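Local atomic coordinates of extracellular protein 11-1 (Passalora fulva, PDB entry 6ZUS), a protein that is a secreted effector of a fungal plant pathogen, binds zinc, and is probably recognised as an avirulence factor by plant resistance proteins. Residues 18-30 against 60-74. Residues are numbered along the deposited sequence; the frame is centred on the assembly and turned at random. Where two conformers were deposited one is given.
Sequences RIPGGDNCNFYCS and IQEAPCSDCPGSKTC
K72 NZ is gripped from two sides of the contact: it donates to the backbone carbonyl D23 O at 2.7 Å and forms a salt bridge with E62 OE2, which it meets from above the carboxylate plane. A lysine suits the place because its chain, extended beyond CG, runs past G21 to the loop after strand 18-20, its CE 3.2 Å from G21 O. A water that donates to G21 O accepts a weak hydrogen bond from the same ammonium. E62 divides its carboxylate, for OE1 takes the amide of C25 on its anti side at 2.8 Å (N-H...O 167°) and also accepts from a water that bridges to N26 N. The lysine charge would probably favour the ionised form of E62. This network joins the loop after strand 18-20 to one end of a four-stranded antiparallel sheet, in which strand 71-86 lies between 57-64 and 6-20; I19 and K72 form a hydrogen-bonded pair there, with I19 N to K72 O 2.8 Å. On the face that carries I19 and K72, the C25-C74 disulfide (chi3 -83°) ties the short 3-10 segment 25-27 to the sheet. Branched I19 covers the sulfur of C74 with CG1, CG2 and CD1, the last at 3.5 Å, while I60 lays CG2 against C25 CB and CD1 against C29 CB, 3.9 Å away. C29 is itself disulfide-bonded to C76. On the other face of the sheet R18 and T73 lie side by side, and in the conformer given the bend at chi2 (-65°) carries R18 CD to 3.8 Å from C68 SG, in the disulfide that closes the turn from C65 to C68.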
loop_
_atom_site.group_PDB
_atom_site.type_symbol
_atom_site.label_atom_id
_atom_site.label_comp_id
_atom_site.label_asym_id
_atom_site.label_seq_id
_atom_site.Cartn_x
_atom_site.Cartn_y
_atom_site.Cartn_z
ATOM N N ARG A 18 -11.913 13.506 7.178
ATOM C CA ARG A 18 -12.715 13.929 8.358
ATOM C C ARG A 18 -14.194 13.796 7.992
ATOM O O ARG A 18 -14.553 14.044 6.817
ATOM C CB ARG A 18 -12.412 15.368 8.811
ATOM C CG ARG A 18 -10.941 15.764 8.862
ATOM C CD ARG A 18 -10.077 15.044 9.874
ATOM N NE ARG A 18 -8.719 15.588 9.809
ATOM C CZ ARG A 18 -7.583 14.871 9.851
ATOM N NH1 ARG A 18 -7.613 13.558 9.983
ATOM N NH2 ARG A 18 -6.410 15.484 9.752
ATOM N N ILE A 19 -15.015 13.447 8.980
ATOM C CA ILE A 19 -16.482 13.328 8.823
ATOM C C ILE A 19 -17.140 14.061 9.981
ATOM O O ILE A 19 -16.517 14.305 11.023
ATOM C CB ILE A 19 -16.912 11.847 8.740
ATOM C CG1 ILE A 19 -16.710 11.146 10.089
ATOM C CG2 ILE A 19 -16.189 11.115 7.581
ATOM C CD1 ILE A 19 -17.356 9.789 10.177
ATOM N N PRO A 20 -18.432 14.421 9.839
ATOM C CA PRO A 20 -19.170 15.046 10.945
ATOM C C PRO A 20 -19.125 14.154 12.198
ATOM O O PRO A 20 -19.234 12.901 12.050
ATOM C CB PRO A 20 -20.587 15.137 10.374
ATOM C CG PRO A 20 -20.400 15.237 8.904
ATOM C CD PRO A 20 -19.231 14.315 8.608
ATOM N N GLY A 21 -18.930 14.761 13.376
ATOM C CA GLY A 21 -18.816 14.009 14.651
ATOM C C GLY A 21 -20.035 13.128 14.958
ATOM O O GLY A 21 -19.880 12.172 15.719
ATOM N N GLY A 22 -21.218 13.455 14.436
ATOM C CA GLY A 22 -22.430 12.651 14.654
ATOM C C GLY A 22 -22.455 11.415 13.754
ATOM O O GLY A 22 -23.328 10.537 13.936
ATOM N N ASP A 23 -21.567 11.337 12.760
ATOM C CA ASP A 23 -21.536 10.190 11.823
ATOM C C ASP A 23 -20.513 9.138 12.292
ATOM O O ASP A 23 -19.667 9.429 13.192
ATOM C CB ASP A 23 -21.220 10.689 10.415
ATOM C CG ASP A 23 -22.328 11.477 9.716
ATOM O OD1 ASP A 23 -23.373 11.716 10.362
ATOM O OD2 ASP A 23 -22.182 11.726 8.521
ATOM N N ASN A 24 -20.518 8.001 11.605
ATOM C CA ASN A 24 -19.556 6.889 11.824
ATOM C C ASN A 24 -18.759 6.638 10.543
ATOM O O ASN A 24 -19.296 6.789 9.432
ATOM C CB ASN A 24 -20.272 5.631 12.318
ATOM C CG ASN A 24 -21.034 5.830 13.624
ATOM O OD1 ASN A 24 -22.057 5.173 13.831
ATOM N ND2 ASN A 24 -20.602 6.747 14.468
ATOM N N CYS A 25 -17.515 6.171 10.670
ATOM C CA CYS A 25 -16.634 5.964 9.476
ATOM C C CYS A 25 -17.210 4.871 8.590
ATOM O O CYS A 25 -17.018 4.948 7.377
ATOM C CB CYS A 25 -15.188 5.658 9.856
ATOM S SG CYS A 25 -14.459 7.109 10.684
ATOM N N ASN A 26 -17.888 3.887 9.189
ATOM C CA ASN A 26 -18.510 2.781 8.404
ATOM C C ASN A 26 -19.815 3.245 7.719
ATOM O O ASN A 26 -20.456 2.388 7.068
ATOM C CB ASN A 26 -18.710 1.520 9.244
ATOM C CG ASN A 26 -19.684 1.671 10.386
ATOM O OD1 ASN A 26 -20.553 2.556 10.394
ATOM N ND2 ASN A 26 -19.572 0.751 11.341
ATOM N N PHE A 27 -20.198 4.523 7.770
ATOM C CA PHE A 27 -21.187 5.057 6.785
ATOM C C PHE A 27 -20.475 5.403 5.459
ATOM O O PHE A 27 -21.142 5.621 4.472
ATOM C CB PHE A 27 -21.871 6.325 7.272
ATOM C CG PHE A 27 -22.635 6.225 8.570
ATOM C CD1 PHE A 27 -23.118 5.006 9.021
ATOM C CD2 PHE A 27 -22.988 7.384 9.248
ATOM C CE1 PHE A 27 -23.817 4.928 10.220
ATOM C CE2 PHE A 27 -23.703 7.317 10.438
ATOM C CZ PHE A 27 -24.121 6.084 10.916
ATOM N N TYR A 28 -19.135 5.517 5.445
ATOM C CA TYR A 28 -18.346 6.095 4.322
ATOM C C TYR A 28 -17.501 5.036 3.592
ATOM O O TYR A 28 -17.255 5.180 2.374
ATOM C CB TYR A 28 -17.492 7.246 4.863
ATOM C CG TYR A 28 -18.312 8.452 5.262
ATOM C CD1 TYR A 28 -18.667 9.410 4.327
ATOM C CD2 TYR A 28 -18.821 8.598 6.548
ATOM C CE1 TYR A 28 -19.460 10.499 4.670
ATOM C CE2 TYR A 28 -19.616 9.671 6.902
ATOM C CZ TYR A 28 -19.941 10.647 5.969
ATOM O OH TYR A 28 -20.713 11.743 6.303
ATOM N N CYS A 29 -16.957 4.074 4.335
ATOM C CA CYS A 29 -16.042 3.015 3.835
ATOM C C CYS A 29 -16.676 1.660 4.115
ATOM O O CYS A 29 -17.337 1.510 5.164
ATOM C CB CYS A 29 -14.676 3.010 4.533
ATOM S SG CYS A 29 -13.915 4.645 4.501
ATOM N N SER A 30 -16.419 0.719 3.223
ATOM C CA SER A 30 -16.857 -0.690 3.345
ATOM C C SER A 30 -15.679 -1.596 3.009
ATOM O O SER A 30 -14.779 -1.160 2.236
ATOM C CB SER A 30 -18.056 -0.969 2.463
ATOM O OG SER A 30 -17.780 -0.822 1.068
ATOM N N ILE A 60 -10.831 -0.232 8.984
ATOM C CA ILE A 60 -11.510 1.085 9.183
ATOM C C ILE A 60 -11.189 1.505 10.619
ATOM O O ILE A 60 -11.346 0.671 11.536
ATOM C CB ILE A 60 -13.010 0.969 8.895
ATOM C CG1 ILE A 60 -13.288 0.466 7.474
ATOM C CG2 ILE A 60 -13.729 2.289 9.194
ATOM C CD1 ILE A 60 -14.775 0.207 7.177
ATOM N N GLN A 61 -10.618 2.676 10.785
ATOM C CA GLN A 61 -10.260 3.267 12.093
ATOM C C GLN A 61 -11.015 4.604 12.185
ATOM O O GLN A 61 -11.147 5.308 11.146
ATOM C CB GLN A 61 -8.774 3.610 12.232
ATOM C CG GLN A 61 -7.829 2.460 11.989
ATOM C CD GLN A 61 -6.409 2.983 11.857
ATOM O OE1 GLN A 61 -5.843 3.535 12.816
ATOM N NE2 GLN A 61 -5.868 2.859 10.642
ATOM N N GLU A 62 -11.431 4.963 13.390
ATOM C CA GLU A 62 -12.209 6.185 13.681
ATOM C C GLU A 62 -11.703 6.729 15.015
ATOM O O GLU A 62 -11.523 5.931 15.980
ATOM C CB GLU A 62 -13.697 5.782 13.748
ATOM C CG GLU A 62 -14.669 6.883 14.153
ATOM C CD GLU A 62 -16.112 6.388 14.316
ATOM O OE1 GLU A 62 -16.732 5.898 13.322
ATOM O OE2 GLU A 62 -16.620 6.497 15.452
ATOM N N ALA A 63 -11.561 8.040 15.112
ATOM C CA ALA A 63 -11.211 8.721 16.379
ATOM C C ALA A 63 -11.751 10.141 16.294
ATOM O O ALA A 63 -11.712 10.730 15.222
ATOM C CB ALA A 63 -9.707 8.706 16.598
ATOM N N PRO A 64 -12.279 10.703 17.405
ATOM C CA PRO A 64 -12.675 12.108 17.427
ATOM C C PRO A 64 -11.391 12.905 17.206
ATOM O O PRO A 64 -10.347 12.527 17.732
ATOM C CB PRO A 64 -13.261 12.279 18.845
ATOM C CG PRO A 64 -12.451 11.270 19.685
ATOM C CD PRO A 64 -12.436 10.070 18.738
ATOM N N CYS A 65 -11.485 13.981 16.437
ATOM C CA CYS A 65 -10.339 14.853 16.110
ATOM C C CYS A 65 -10.364 16.086 17.050
ATOM O O CYS A 65 -11.305 16.902 16.914
ATOM C CB CYS A 65 -10.419 15.163 14.631
ATOM S SG CYS A 65 -9.147 16.339 14.130
ATOM N N SER A 66 -9.428 16.185 18.013
ATOM C CA SER A 66 -9.370 17.290 19.018
ATOM C C SER A 66 -9.254 18.641 18.295
ATOM O O SER A 66 -9.828 19.594 18.805
ATOM C CB SER A 66 -8.254 17.168 20.103
ATOM O OG SER A 66 -8.340 15.942 20.829
ATOM N N ASP A 67 -8.505 18.721 17.182
ATOM C CA ASP A 67 -8.173 19.998 16.472
ATOM C C ASP A 67 -9.324 20.446 15.561
ATOM O O ASP A 67 -9.277 21.576 15.087
ATOM C CB ASP A 67 -6.910 19.872 15.618
ATOM C CG ASP A 67 -5.654 19.695 16.446
ATOM O OD1 ASP A 67 -5.674 20.087 17.640
ATOM O OD2 ASP A 67 -4.681 19.117 15.907
ATOM N N CYS A 68 -10.269 19.561 15.258
ATOM C CA CYS A 68 -11.351 19.766 14.262
ATOM C C CYS A 68 -12.545 20.382 14.991
ATOM O O CYS A 68 -12.676 20.216 16.200
ATOM C CB CYS A 68 -11.732 18.443 13.590
ATOM S SG CYS A 68 -10.384 17.589 12.691
ATOM N N PRO A 69 -13.440 21.096 14.266
ATOM C CA PRO A 69 -14.711 21.570 14.815
ATOM C C PRO A 69 -15.768 20.459 14.930
ATOM O O PRO A 69 -16.748 20.476 14.221
ATOM C CB PRO A 69 -15.142 22.621 13.768
ATOM C CG PRO A 69 -14.651 22.029 12.462
ATOM C CD PRO A 69 -13.297 21.453 12.833
ATOM N N GLY A 70 -15.561 19.503 15.826
ATOM C CA GLY A 70 -16.578 18.479 16.118
ATOM C C GLY A 70 -16.476 17.293 15.163
ATOM O O GLY A 70 -17.380 16.451 15.220
ATOM N N SER A 71 -15.411 17.194 14.353
ATOM C CA SER A 71 -15.230 16.146 13.303
ATOM C C SER A 71 -14.562 14.910 13.898
ATOM O O SER A 71 -13.764 15.079 14.853
ATOM C CB SER A 71 -14.354 16.627 12.173
ATOM O OG SER A 71 -14.800 17.886 11.727
ATOM N N LYS A 72 -14.779 13.756 13.262
ATOM C CA LYS A 72 -14.016 12.519 13.517
ATOM C C LYS A 72 -13.062 12.350 12.338
ATOM O O LYS A 72 -13.395 12.810 11.193
ATOM C CB LYS A 72 -14.905 11.284 13.558
ATOM C CG LYS A 72 -15.774 11.175 14.795
ATOM C CD LYS A 72 -16.743 10.030 14.653
ATOM C CE LYS A 72 -17.670 9.861 15.835
ATOM N NZ LYS A 72 -18.614 8.745 15.570
ATOM N N THR A 73 -11.918 11.739 12.620
ATOM C CA THR A 73 -10.946 11.287 11.597
ATOM C C THR A 73 -11.250 9.821 11.292
ATOM O O THR A 73 -11.241 8.985 12.264
ATOM C CB THR A 73 -9.498 11.422 12.055
ATOM O OG1 THR A 73 -9.237 12.815 12.168
ATOM C CG2 THR A 73 -8.534 10.815 11.051
ATOM N N CYS A 74 -11.406 9.533 10.007
ATOM C CA CYS A 74 -11.536 8.173 9.464
ATOM C C CYS A 74 -10.242 7.812 8.755
ATOM O O CYS A 74 -9.742 8.636 7.965
ATOM C CB CYS A 74 -12.654 8.027 8.446
ATOM S SG CYS A 74 -14.220 8.529 9.168
HETATM O O HOH W 1 -21.254 10.165 17.114
HETATM O O HOH W 2 -17.388 3.419 12.280
#